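Local coordinates for pyridine synthase TbtD (Thermobispora bispora, PDB 5WA4), which is a pyridine synthase that probably builds the pyridine core of the thiopeptide thiomuracin by [4+2] aza-cycloaddition on a precursor peptide bearing a leader sequence, at residues P42-L47 against I58-T63; R192-A197 against Q334-C339; A92-F97 against M115-D120; F169-A174 against L243-E248; A19-D24 against R84-P89. All coordinates share one frame; numbering follows the deposited sequence.

Interaction 1 of 5, residues P42-L47 against I58-T63; sequences PMAYFL and IYVSTT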
# COMPACT_ATOMS: atom_id res chain seq x y z
N PRO E 42 50.02 12.18 -5.77
CA PRO E 42 49.32 12.94 -4.72
C PRO E 42 47.87 12.50 -4.54
O PRO E 42 47.20 12.89 -3.57
CB PRO E 42 49.39 14.38 -5.23
CG PRO E 42 49.52 14.25 -6.74
CD PRO E 42 50.37 13.02 -6.94
N MET E 43 47.40 11.67 -5.46
CA MET E 43 46.00 11.32 -5.53
C MET E 43 45.72 9.96 -4.90
O MET E 43 45.73 8.91 -5.58
CB MET E 43 45.54 11.35 -6.98
CG MET E 43 44.05 11.63 -7.15
SD MET E 43 43.62 13.29 -6.66
CE MET E 43 41.84 13.23 -6.88
N ALA E 44 45.47 9.96 -3.60
CA ALA E 44 45.21 8.72 -2.91
C ALA E 44 44.14 8.87 -1.83
O ALA E 44 43.86 9.99 -1.35
CB ALA E 44 46.49 8.19 -2.31
N TYR E 45 43.52 7.75 -1.48
CA TYR E 45 42.59 7.69 -0.36
C TYR E 45 42.36 6.25 0.06
O TYR E 45 42.67 5.30 -0.68
CB TYR E 45 41.26 8.40 -0.70
CG TYR E 45 40.29 7.65 -1.61
CD1 TYR E 45 40.40 7.73 -2.99
CD2 TYR E 45 39.22 6.93 -1.08
CE1 TYR E 45 39.49 7.07 -3.83
CE2 TYR E 45 38.30 6.28 -1.92
CZ TYR E 45 38.44 6.35 -3.29
OH TYR E 45 37.54 5.71 -4.12
N PHE E 46 41.83 6.08 1.27
CA PHE E 46 41.55 4.76 1.80
C PHE E 46 40.12 4.72 2.33
O PHE E 46 39.55 5.76 2.68
CB PHE E 46 42.57 4.36 2.91
CG PHE E 46 42.79 5.44 3.95
CD1 PHE E 46 42.06 5.44 5.12
CD2 PHE E 46 43.71 6.45 3.74
CE1 PHE E 46 42.26 6.43 6.07
CE2 PHE E 46 43.91 7.45 4.69
CZ PHE E 46 43.19 7.43 5.85
N LEU E 47 39.56 3.51 2.37
CA LEU E 47 38.27 3.27 3.00
C LEU E 47 38.27 2.02 3.91
O LEU E 47 39.00 1.04 3.64
CB LEU E 47 37.19 3.10 1.93
CG LEU E 47 36.94 4.25 0.95
CD1 LEU E 47 36.12 3.75 -0.22
CD2 LEU E 47 36.26 5.43 1.64
N ILE E 58 42.71 0.50 -0.13
CA ILE E 58 43.54 1.63 -0.58
C ILE E 58 43.38 1.91 -2.09
O ILE E 58 43.49 1.00 -2.94
CB ILE E 58 45.04 1.43 -0.25
CG1 ILE E 58 45.26 1.44 1.26
CG2 ILE E 58 45.89 2.53 -0.88
CD1 ILE E 58 46.52 0.77 1.69
N TYR E 59 43.11 3.17 -2.42
CA TYR E 59 43.00 3.58 -3.81
C TYR E 59 44.09 4.59 -4.12
O TYR E 59 44.20 5.60 -3.44
CB TYR E 59 41.63 4.19 -4.08
CG TYR E 59 40.46 3.27 -3.77
CD1 TYR E 59 40.03 2.32 -4.69
CD2 TYR E 59 39.81 3.34 -2.54
CE1 TYR E 59 38.97 1.48 -4.39
CE2 TYR E 59 38.75 2.51 -2.24
CZ TYR E 59 38.33 1.59 -3.16
OH TYR E 59 37.27 0.76 -2.85
N VAL E 60 44.92 4.31 -5.13
CA VAL E 60 45.87 5.31 -5.63
C VAL E 60 45.75 5.45 -7.15
O VAL E 60 45.57 4.45 -7.87
CB VAL E 60 47.32 4.97 -5.26
CG1 VAL E 60 48.22 6.17 -5.49
CG2 VAL E 60 47.40 4.54 -3.81
N SER E 61 45.84 6.67 -7.67
CA SER E 61 45.71 6.83 -9.12
C SER E 61 46.99 7.34 -9.77
O SER E 61 47.34 8.51 -9.65
CB SER E 61 44.54 7.75 -9.48
OG SER E 61 44.69 9.03 -8.91
N THR E 62 47.66 6.42 -10.45
CA THR E 62 48.78 6.72 -11.34
C THR E 62 48.82 5.69 -12.46
O THR E 62 47.87 4.93 -12.64
CB THR E 62 50.15 6.72 -10.61
OG1 THR E 62 50.10 5.81 -9.50
CG2 THR E 62 50.53 8.12 -10.13
N THR E 63 49.92 5.68 -13.21
CA THR E 63 50.15 4.69 -14.26
C THR E 63 50.67 3.38 -13.71
O THR E 63 50.96 3.29 -12.51
CB THR E 63 51.17 5.20 -15.28
OG1 THR E 63 52.30 5.73 -14.57
CG2 THR E 63 50.54 6.30 -16.13

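Interaction 2 of 5, residues R192-A197 against Q334-C339; sequences RSHAEA and QRFLVC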
# COMPACT_ATOMS: atom_id res chain seq x y z
N ARG E 192 17.67 16.70 12.33
CA ARG E 192 16.67 15.91 13.04
C ARG E 192 16.16 14.76 12.17
O ARG E 192 16.09 13.60 12.61
CB ARG E 192 15.48 16.76 13.49
CG ARG E 192 14.47 15.94 14.30
CD ARG E 192 13.98 16.62 15.57
NE ARG E 192 14.96 16.71 16.65
CZ ARG E 192 15.15 17.79 17.40
NH1 ARG E 192 14.44 18.90 17.19
NH2 ARG E 192 16.05 17.78 18.37
N SER E 193 15.82 15.10 10.93
CA SER E 193 15.29 14.12 9.99
C SER E 193 16.14 12.83 9.90
O SER E 193 15.59 11.73 9.82
CB SER E 193 15.16 14.78 8.62
OG SER E 193 14.98 13.80 7.63
N HIS E 194 17.47 12.99 9.92
CA HIS E 194 18.39 11.87 9.77
C HIS E 194 18.23 10.92 10.93
O HIS E 194 18.04 9.72 10.73
CB HIS E 194 19.84 12.36 9.67
CG HIS E 194 20.84 11.34 9.22
ND1 HIS E 194 20.69 10.60 8.06
CD2 HIS E 194 22.05 10.99 9.72
CE1 HIS E 194 21.74 9.81 7.90
NE2 HIS E 194 22.58 10.03 8.90
N ALA E 195 18.26 11.48 12.15
CA ALA E 195 18.18 10.68 13.37
C ALA E 195 16.81 10.00 13.48
O ALA E 195 16.72 8.82 13.80
CB ALA E 195 18.46 11.53 14.61
N GLU E 196 15.76 10.76 13.21
CA GLU E 196 14.41 10.21 13.23
C GLU E 196 14.22 9.02 12.27
O GLU E 196 13.43 8.12 12.54
CB GLU E 196 13.40 11.31 12.93
CG GLU E 196 13.31 12.33 14.03
CD GLU E 196 12.75 11.71 15.30
OE1 GLU E 196 11.97 10.73 15.19
OE2 GLU E 196 13.09 12.20 16.42
N ALA E 197 14.95 9.02 11.16
CA ALA E 197 14.88 7.94 10.19
C ALA E 197 15.35 6.63 10.82
O ALA E 197 14.73 5.59 10.67
CB ALA E 197 15.70 8.29 8.97
N GLN E 334 26.30 5.94 16.68
CA GLN E 334 26.91 7.14 17.22
C GLN E 334 26.54 8.33 16.33
O GLN E 334 26.21 9.41 16.85
CB GLN E 334 28.43 6.98 17.34
CG GLN E 334 28.92 6.03 18.43
CD GLN E 334 30.44 5.91 18.46
OE1 GLN E 334 31.07 5.42 17.52
NE2 GLN E 334 31.04 6.39 19.55
N ARG E 335 26.57 8.14 15.01
CA ARG E 335 26.20 9.21 14.07
C ARG E 335 24.79 9.71 14.32
O ARG E 335 24.58 10.93 14.48
CB ARG E 335 26.33 8.75 12.63
CG ARG E 335 26.31 9.94 11.62
CD ARG E 335 25.78 9.51 10.24
NE ARG E 335 26.35 8.22 9.90
CZ ARG E 335 25.66 7.22 9.38
NH1 ARG E 335 24.37 7.36 9.12
NH2 ARG E 335 26.27 6.06 9.11
N PHE E 336 23.81 8.79 14.39
CA PHE E 336 22.44 9.21 14.67
C PHE E 336 22.30 9.93 16.01
O PHE E 336 21.55 10.89 16.12
CB PHE E 336 21.50 8.02 14.58
CG PHE E 336 21.45 7.43 13.20
CD1 PHE E 336 21.08 8.22 12.11
CD2 PHE E 336 21.80 6.12 12.98
CE1 PHE E 336 21.06 7.70 10.82
CE2 PHE E 336 21.78 5.59 11.68
CZ PHE E 336 21.41 6.38 10.60
N LEU E 337 23.06 9.50 17.01
CA LEU E 337 23.00 10.16 18.31
C LEU E 337 23.54 11.57 18.23
O LEU E 337 22.91 12.52 18.73
CB LEU E 337 23.79 9.37 19.35
CG LEU E 337 24.06 10.06 20.69
CD1 LEU E 337 22.75 10.24 21.43
CD2 LEU E 337 25.08 9.26 21.49
N VAL E 338 24.70 11.72 17.61
CA VAL E 338 25.26 13.06 17.36
C VAL E 338 24.30 14.00 16.57
O VAL E 338 24.11 15.16 16.98
CB VAL E 338 26.60 12.94 16.64
CG1 VAL E 338 26.98 14.25 16.01
CG2 VAL E 338 27.66 12.48 17.62
N CYS E 339 23.66 13.52 15.50
CA CYS E 339 22.69 14.36 14.78
C CYS E 339 21.53 14.69 15.70
O CYS E 339 21.00 15.80 15.66
CB CYS E 339 22.13 13.69 13.52
SG CYS E 339 23.32 13.22 12.24

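Interaction 3 of 5, residues A92-F97 against M115-D120; sequences ADPSAF and MPWSPD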
# COMPACT_ATOMS: atom_id res chain seq x y z
N ALA E 92 37.69 -14.27 16.56
CA ALA E 92 37.49 -15.61 17.11
C ALA E 92 36.80 -16.53 16.07
O ALA E 92 37.33 -17.59 15.73
CB ALA E 92 36.68 -15.55 18.41
N ASP E 93 35.63 -16.12 15.56
CA ASP E 93 34.90 -16.94 14.59
C ASP E 93 34.27 -16.10 13.47
O ASP E 93 33.27 -15.39 13.69
CB ASP E 93 33.80 -17.75 15.31
CG ASP E 93 32.96 -18.61 14.36
OD1 ASP E 93 33.23 -18.64 13.13
OD2 ASP E 93 32.00 -19.24 14.85
N PRO E 94 34.86 -16.18 12.26
CA PRO E 94 34.30 -15.55 11.06
C PRO E 94 32.82 -15.85 10.89
O PRO E 94 32.02 -14.91 10.82
CB PRO E 94 35.12 -16.16 9.93
CG PRO E 94 36.49 -16.32 10.57
CD PRO E 94 36.17 -16.79 11.98
N SER E 95 32.45 -17.12 10.91
CA SER E 95 31.06 -17.50 10.67
C SER E 95 30.05 -16.84 11.63
O SER E 95 28.87 -16.72 11.31
CB SER E 95 30.92 -19.02 10.77
OG SER E 95 31.21 -19.43 12.09
N ALA E 96 30.51 -16.39 12.79
CA ALA E 96 29.64 -15.69 13.73
C ALA E 96 29.09 -14.41 13.12
O ALA E 96 28.05 -13.92 13.54
CB ALA E 96 30.40 -15.38 15.03
N PHE E 97 29.82 -13.87 12.15
CA PHE E 97 29.43 -12.64 11.48
C PHE E 97 28.67 -12.89 10.19
O PHE E 97 28.14 -11.95 9.62
CB PHE E 97 30.66 -11.77 11.15
CG PHE E 97 31.26 -11.07 12.34
CD1 PHE E 97 32.20 -11.71 13.15
CD2 PHE E 97 30.90 -9.77 12.65
CE1 PHE E 97 32.76 -11.07 14.22
CE2 PHE E 97 31.44 -9.12 13.73
CZ PHE E 97 32.37 -9.77 14.52
N MET E 115 32.24 -15.49 2.82
CA MET E 115 33.06 -16.56 3.42
C MET E 115 33.86 -17.25 2.32
O MET E 115 33.37 -17.37 1.19
CB MET E 115 32.18 -17.62 4.08
CG MET E 115 31.64 -17.29 5.44
SD MET E 115 32.94 -17.23 6.68
CE MET E 115 32.71 -15.54 7.21
N PRO E 116 35.08 -17.73 2.61
CA PRO E 116 36.01 -17.61 3.74
C PRO E 116 36.71 -16.26 3.79
O PRO E 116 37.04 -15.75 2.72
CB PRO E 116 37.05 -18.71 3.45
CG PRO E 116 36.35 -19.67 2.55
CD PRO E 116 35.50 -18.81 1.70
N TRP E 117 36.97 -15.72 4.97
CA TRP E 117 37.72 -14.46 5.09
C TRP E 117 39.08 -14.52 4.40
O TRP E 117 39.69 -15.58 4.27
CB TRP E 117 37.91 -14.05 6.56
CG TRP E 117 36.65 -13.52 7.21
CD1 TRP E 117 35.38 -13.64 6.73
CD2 TRP E 117 36.55 -12.79 8.44
NE1 TRP E 117 34.50 -13.02 7.59
CE2 TRP E 117 35.19 -12.49 8.64
CE3 TRP E 117 37.48 -12.33 9.39
CZ2 TRP E 117 34.72 -11.78 9.75
CZ3 TRP E 117 37.02 -11.62 10.50
CH2 TRP E 117 35.66 -11.35 10.66
N SER E 118 39.53 -13.37 3.93
CA SER E 118 40.91 -13.16 3.52
C SER E 118 41.80 -13.36 4.74
O SER E 118 41.37 -13.09 5.87
CB SER E 118 41.07 -11.75 2.93
OG SER E 118 42.40 -11.30 2.97
N PRO E 119 43.03 -13.85 4.53
CA PRO E 119 44.03 -14.04 5.59
C PRO E 119 44.32 -12.76 6.35
O PRO E 119 44.47 -11.71 5.71
CB PRO E 119 45.26 -14.51 4.82
CG PRO E 119 44.69 -15.19 3.62
CD PRO E 119 43.51 -14.37 3.24
N ASP E 120 44.41 -12.83 7.68
CA ASP E 120 44.59 -11.63 8.48
C ASP E 120 46.02 -11.13 8.29
O ASP E 120 46.91 -11.90 7.94
CB ASP E 120 44.28 -11.91 9.95
CG ASP E 120 44.13 -10.64 10.79
OD1 ASP E 120 43.98 -9.53 10.23
OD2 ASP E 120 44.13 -10.76 12.04

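Interaction 4 of 5, residues F169-A174 against L243-E248; sequences FDLVVA and LPHVRE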
# COMPACT_ATOMS: atom_id res chain seq x y z
N PHE E 169 30.31 15.86 16.13
CA PHE E 169 29.33 16.90 16.43
C PHE E 169 29.72 18.18 15.70
O PHE E 169 28.90 18.78 15.01
CB PHE E 169 29.22 17.13 17.94
CG PHE E 169 28.21 18.19 18.33
CD1 PHE E 169 28.59 19.52 18.47
CD2 PHE E 169 26.89 17.86 18.55
CE1 PHE E 169 27.66 20.49 18.83
CE2 PHE E 169 25.96 18.83 18.93
CZ PHE E 169 26.35 20.14 19.07
N ASP E 170 30.99 18.59 15.85
CA ASP E 170 31.49 19.81 15.22
C ASP E 170 31.28 19.78 13.69
O ASP E 170 30.65 20.68 13.13
CB ASP E 170 32.98 20.04 15.55
CG ASP E 170 33.26 20.32 17.04
OD1 ASP E 170 32.35 20.74 17.78
OD2 ASP E 170 34.43 20.14 17.46
N LEU E 171 31.80 18.74 13.02
CA LEU E 171 31.69 18.64 11.56
C LEU E 171 30.25 18.68 11.08
O LEU E 171 29.90 19.48 10.21
CB LEU E 171 32.36 17.37 11.06
CG LEU E 171 33.86 17.35 11.31
CD1 LEU E 171 34.54 16.12 10.68
CD2 LEU E 171 34.49 18.66 10.84
N VAL E 172 29.42 17.83 11.66
CA VAL E 172 28.01 17.78 11.27
C VAL E 172 27.32 19.14 11.41
O VAL E 172 26.67 19.60 10.49
CB VAL E 172 27.26 16.70 12.11
CG1 VAL E 172 25.83 17.08 12.36
CG2 VAL E 172 27.37 15.35 11.43
N VAL E 173 27.49 19.79 12.55
CA VAL E 173 26.90 21.11 12.78
C VAL E 173 27.43 22.16 11.78
O VAL E 173 26.68 22.99 11.29
CB VAL E 173 27.17 21.61 14.23
CG1 VAL E 173 26.65 23.03 14.43
CG2 VAL E 173 26.55 20.68 15.25
N ALA E 174 28.74 22.10 11.50
CA ALA E 174 29.40 23.14 10.71
C ALA E 174 28.92 23.11 9.25
O ALA E 174 28.64 24.16 8.66
CB ALA E 174 30.90 22.98 10.77
N LEU E 243 38.24 27.73 16.58
CA LEU E 243 38.20 26.28 16.33
C LEU E 243 38.70 25.99 14.93
O LEU E 243 37.89 25.97 14.00
CB LEU E 243 36.79 25.70 16.44
CG LEU E 243 35.96 25.52 17.70
CD1 LEU E 243 34.64 24.94 17.29
CD2 LEU E 243 36.65 24.60 18.68
N PRO E 244 40.00 25.78 14.76
CA PRO E 244 40.54 25.50 13.43
C PRO E 244 39.78 24.43 12.62
O PRO E 244 39.11 24.82 11.69
CB PRO E 244 41.97 25.04 13.73
CG PRO E 244 42.34 25.89 14.91
CD PRO E 244 41.08 26.07 15.73
N HIS E 245 39.83 23.16 13.01
CA HIS E 245 39.39 22.06 12.15
C HIS E 245 37.97 22.22 11.55
O HIS E 245 37.64 21.57 10.54
CB HIS E 245 39.42 20.75 12.93
CG HIS E 245 38.27 20.60 13.86
ND1 HIS E 245 38.09 21.42 14.95
CD2 HIS E 245 37.19 19.79 13.81
CE1 HIS E 245 36.96 21.10 15.56
NE2 HIS E 245 36.39 20.11 14.88
N VAL E 246 37.12 23.03 12.18
CA VAL E 246 35.83 23.35 11.60
C VAL E 246 36.04 24.22 10.36
O VAL E 246 35.43 24.00 9.31
CB VAL E 246 34.90 24.06 12.61
CG1 VAL E 246 33.89 24.97 11.91
CG2 VAL E 246 34.19 23.04 13.47
N ARG E 247 36.93 25.20 10.48
CA ARG E 247 37.23 26.11 9.39
C ARG E 247 37.77 25.41 8.17
O ARG E 247 37.39 25.74 7.05
CB ARG E 247 38.19 27.22 9.82
CG ARG E 247 37.43 28.25 10.53
CD ARG E 247 37.28 29.50 9.67
NE ARG E 247 35.91 29.95 9.92
CZ ARG E 247 35.25 30.87 9.22
NH1 ARG E 247 35.83 31.53 8.23
NH2 ARG E 247 33.99 31.15 9.51
N GLU E 248 38.62 24.41 8.36
CA GLU E 248 39.11 23.80 7.15
C GLU E 248 38.11 22.85 6.58
O GLU E 248 38.08 22.64 5.37
CB GLU E 248 40.44 23.10 7.32
CG GLU E 248 41.51 24.08 6.97
CD GLU E 248 42.40 23.64 5.82
OE1 GLU E 248 42.23 22.51 5.29
OE2 GLU E 248 43.21 24.49 5.38

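Interaction 5 of 5, residues A19-D24 against R84-P89; sequences AGPMDD and RARPSP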
# COMPACT_ATOMS: atom_id res chain seq x y z
N ALA E 19 41.29 -7.70 14.00
CA ALA E 19 40.98 -7.32 15.37
C ALA E 19 41.99 -6.33 15.89
O ALA E 19 41.97 -5.97 17.07
CB ALA E 19 40.94 -8.56 16.26
N GLY E 20 42.88 -5.90 15.01
CA GLY E 20 43.87 -4.92 15.41
C GLY E 20 43.28 -3.52 15.53
O GLY E 20 42.16 -3.28 15.09
N PRO E 21 44.04 -2.60 16.14
CA PRO E 21 43.63 -1.19 16.20
C PRO E 21 43.71 -0.53 14.81
O PRO E 21 44.81 -0.22 14.32
CB PRO E 21 44.63 -0.57 17.18
CG PRO E 21 45.82 -1.48 17.15
CD PRO E 21 45.30 -2.86 16.86
N MET E 22 42.55 -0.32 14.18
CA MET E 22 42.47 0.24 12.83
C MET E 22 42.99 1.68 12.77
O MET E 22 43.76 2.01 11.87
CB MET E 22 41.04 0.16 12.31
CG MET E 22 40.84 0.50 10.84
SD MET E 22 41.69 -0.59 9.68
CE MET E 22 40.76 -2.11 9.80
N ASP E 23 42.59 2.53 13.73
CA ASP E 23 43.07 3.93 13.77
C ASP E 23 44.61 4.00 13.76
O ASP E 23 45.19 5.03 13.40
CB ASP E 23 42.54 4.69 15.01
CG ASP E 23 41.11 5.24 14.82
OD1 ASP E 23 40.39 4.77 13.92
OD2 ASP E 23 40.67 6.11 15.60
N ASP E 24 45.27 2.90 14.15
CA ASP E 24 46.73 2.87 14.26
C ASP E 24 47.35 2.48 12.94
O ASP E 24 48.38 3.04 12.54
CB ASP E 24 47.20 1.91 15.36
CG ASP E 24 47.25 2.57 16.75
OD1 ASP E 24 47.60 3.78 16.85
OD2 ASP E 24 46.94 1.85 17.72
N ARG E 84 54.10 -6.39 10.45
CA ARG E 84 55.03 -7.22 11.20
C ARG E 84 55.16 -6.70 12.63
O ARG E 84 55.20 -7.47 13.59
CB ARG E 84 56.39 -7.25 10.51
CG ARG E 84 56.90 -8.66 10.18
CD ARG E 84 56.88 -8.91 8.66
NE ARG E 84 57.49 -7.81 7.93
CZ ARG E 84 57.43 -7.64 6.61
NH1 ARG E 84 56.82 -8.54 5.84
NH2 ARG E 84 58.02 -6.59 6.05
N ALA E 85 55.20 -5.38 12.76
CA ALA E 85 55.46 -4.71 14.04
C ALA E 85 54.28 -4.74 15.03
O ALA E 85 54.50 -4.81 16.23
CB ALA E 85 55.88 -3.27 13.79
N ARG E 86 53.05 -4.66 14.54
CA ARG E 86 51.87 -4.67 15.42
C ARG E 86 50.74 -5.55 14.86
O ARG E 86 49.61 -5.08 14.71
CB ARG E 86 51.35 -3.25 15.64
CG ARG E 86 52.37 -2.26 16.23
CD ARG E 86 52.01 -1.81 17.65
NE ARG E 86 51.20 -0.59 17.71
CZ ARG E 86 50.07 -0.48 18.41
NH1 ARG E 86 49.60 -1.51 19.09
NH2 ARG E 86 49.39 0.66 18.41
N PRO E 87 51.01 -6.84 14.60
CA PRO E 87 50.02 -7.65 13.88
C PRO E 87 48.73 -7.92 14.64
O PRO E 87 48.74 -8.11 15.86
CB PRO E 87 50.77 -8.96 13.62
CG PRO E 87 51.74 -9.04 14.70
CD PRO E 87 52.17 -7.63 15.02
N SER E 88 47.64 -7.93 13.89
CA SER E 88 46.31 -8.18 14.42
C SER E 88 46.23 -9.59 14.96
O SER E 88 46.71 -10.51 14.32
CB SER E 88 45.27 -7.97 13.32
OG SER E 88 44.08 -8.70 13.58
N PRO E 89 45.60 -9.75 16.14
CA PRO E 89 45.39 -11.04 16.82
C PRO E 89 44.67 -12.03 15.93
O PRO E 89 45.15 -13.13 15.66
CB PRO E 89 44.50 -10.69 18.01
CG PRO E 89 44.56 -9.22 18.13
CD PRO E 89 44.83 -8.67 16.78

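Interaction 1 of 5, residues P42-L47 against I58-T63
Tyr45 and Tyr59 show how an antiparallel pair can lay two near-parallel rings, slid apart, on one face of a sheet. Their backbones exchange two hydrogen bonds, Tyr45 N to Tyr59 O at 3.0 Å and Tyr59 N to Tyr45 O at 2.8 Å. Tyr45 sets CG between its backbone N and carbonyl carbon (chi1 76°), whereas Tyr59 turns CG away from its carbonyl carbon (chi1 -57°). The ring planes differ by 23°, with centroids 4.7 Å apart; Tyr59 CD2 lies over one face of Tyr45, and Tyr45 OH over one face of Tyr59. Tyr59 CB sits over the Tyr45 ring in a CH-pi contact, and Leu47 CD1 comes obliquely to Tyr59 CE2 at 3.5 Å. Met43 O accepts Ser61 N at 3.1 Å and, weakly, Ser61 OG. Ala44 with Val60 and Phe46 with Ile58 form the non-hydrogen-bonded pairs, their side chains on the other face.

This is the hairpin of strands 44-49 and 55-62, with 44-49 at the edge of a sheet of ferredoxin-like order. Helix 22-35 covers the Ala44 and Phe46 face through Phe34, helix 135-159 meets the tyrosine face, where Tyr144 approaches Tyr45, and strand 9-16 lies beyond strand 55-62.

Interaction 2 of 5, residues R192-A197 against Q334-C339
Ala195 and Phe336 mark the closest backbone approach of two helices whose short segments run 137° apart in direction, with axes 8.3 Å from each other and the two CA atoms 4.7 Å apart. A small residue lets such surfaces meet: Ala195 CB lies against the main chain of the facing helix, 3.5 Å from Phe336 O, and beside Cys339 CB.

His194 is the long reach of the contact. With CG opposite the backbone N (chi1 -168°), its imidazole extends across to the facing helix and meets three side chains there. NE2 accepts a hydrogen bond from Arg335 NH1 at 3.2 Å. The acceptor lies in the guanidinium plane, but the donor is tilted out of the plane of the imidazole. A bend at chi3 of Arg335 turns the guanidinium to this bond and leaves CD at the imidazole edge. Phe336 places CE1 over one face of the histidine, 3.4 Å from NE2; the two rings meet obliquely, planes 47° apart. At another part of the imidazole rim is Cys339 SG, 3.6 Å from His194 CD2. One flat ring is thus engaged both over a face and at its edge.

Outside the segments, Tyr322 of helix 307-328 stacks on His194 and also touches Arg335 and Cys339, while Tyr198 stacks on Phe336. Arg192, on helix 184-201, forms salt bridges with Asp344 of helix 332-352 and with Glu210 of the second subunit, and Leu337 of helix 332-352 packs on the bound peptide, with helix 164-178 flanking Val338.

Interaction 3 of 5, residues A92-F97 against M115-D120
Pro94 against Trp117 is a proline-tryptophan CH-pi contact, here joining the two loops that flank helix 98-107, a helix inserted before the last strand of a ferredoxin-like sheet. The pyrrolidine approaches the indole over one face: Pro94 CB stands 3.8 Å from the centroid of the five-membered ring and only 6° off its normal, and Pro94 CG reaches Trp117 CD2. Trp117 presents this face by turning CG away from its own carbonyl carbon (chi1 -74°), which sends the indole across to the first loop.

Among the aromatic contacts, Phe97 approaches the indole obliquely, its plane 48° from that of the six-membered ring and its CD1 4.2 Å from Trp117 CZ2. His18 meets Trp117 edge to face, and across the assembly Phe97 packs on Met91 of the third subunit.

Polar bonds hold each loop separately and do not link the two to each other. In 92-97, Phe97 N bonds to Pro94 O, in a stretch of helical backbone angles without the regular helix bonds. Bonds from Ser118 OG to Asp16 and from Asp120 OD1 to His18 N tie the second loop to the end of strand 9-16. The Met115-Pro116 peptide is cis.

The aliphatic part of the contact is supplied by Met115. One carbon of the proline is shared by an aromatic face and a thioether methyl: the methionine chain bends at chi2 and chi3, and this fold brings Met115 CE to 3.7 Å from Pro94 CB.

Interaction 4 of 5, residues F169-A174 against L243-E248
Asp170, Leu171 and Ala174 form the face that helix 164-178 turns to His245 and Val246 in a helix-helix packing of the all-helical part of the enzyme. The short segments cross at -41° with axes 9.7 Å apart.

Phe169, at the start of the segment, packs on an apolar side chain of the bound peptide. Asp170 comes next. Its CG is turned away from the carbonyl carbon (chi1 -66°), which sends the carboxylate over to the imidazole. OD2 lies 3.2 Å from His245 NE2 at the edge of that ring, with carboxylate and ring planes inclined by 50°. The other oxygen, OD1, is held in a salt bridge by Arg226 of helix 220-235, so the buried carboxylate has a cationic partner. Asp170 also contributes carbon: CB packs on Val246 CG2 at 3.8 Å.

Leu171 follows, its CD2 reaching His245 CD2 obliquely at 4.2 Å. His245 carries its CG between the backbone N and the carbonyl carbon, a position that turns the imidazole so that NE2 meets Asp170 and CD2 meets Leu171, while its own neighbour Val246 lays CG2 over one face of the ring.

Val172 and Val173 turn to other helices. The next residue to touch is Ala174, one turn beyond Asp170. There the methyl meets the other branch of the same valine, Ala174 CB lying 3.8 Å from Val246 CG1.

Interaction 5 of 5, residues A19-D24 against R84-P89
Asp24 and Arg86 form a salt bridge, OD2 lying 2.8 Å from NH2. The carboxylate and guanidinium planes are inclined by 61°, so the two groups meet through one oxygen and one nitrogen and not as a flat, two-pronged pair. Bends at chi2 and chi3 of Arg86 bring the guanidinium over to the aspartate. The remaining oxygen, Asp24 OD1, pairs with Arg159, and the carboxylate therefore stands between two arginines, which would be expected to stabilise its negative charge.

The second polar link belongs to Ser88. Its OG, set opposite the backbone N (chi1 156°), accepts a hydrogen bond from Ala19 N at 3.0 Å, with an N-H...O angle of 163°. The stronger partner of this hydroxyl is Asp120 OD2, which bonds to the same oxygen, while Ser88 N is tied to Asn121 OD1.

In the ferredoxin-like beta-alpha-beta-beta-alpha-beta order, 19-24 is the turn from strand 9-16 into helix 22-35. The other segment, 84-89, carries the chain out of the end of helix 64-85. The contact thus pins the start of one helix to the end of the other at the protein surface.

Around these bonds the packing is small and largely proline-based. Gly20 passes close to Ser88, their CA atoms 4.2 Å apart. Ala19 CB touches Pro89 CD at 3.9 Å, and the same Pro89 CD lies 3.8 Å from Gly20 N. Pro21 offers CG obliquely to the guanidinium, 4.2 Å from Arg86 NH1.

Overall arrangement
Along the chain the contacts fall into two groups. Interaction 1 is nested in the loop closed by interaction 5, and interaction 3 follows; all three belong to the ferredoxin-like part, built on the sheet of strands 9-16, 44-49, 55-62 and 123-128. Interactions 3 and 5, with centres about 16 Å apart, join through the Asp120-Ser88 hydrogen bond. Interactions 2 and 4 lie in the helical part, their segments alternating along the chain; their centres are about 17 Å apart and Val338 packs on Phe169. Interactions 1 and 2 lie on opposite sides of the chain's centre, about 31 Å between centres. The contacts thus split between two structural parts, and the bound-peptide contacts named, on Phe169 and Leu337, fall in the helical one.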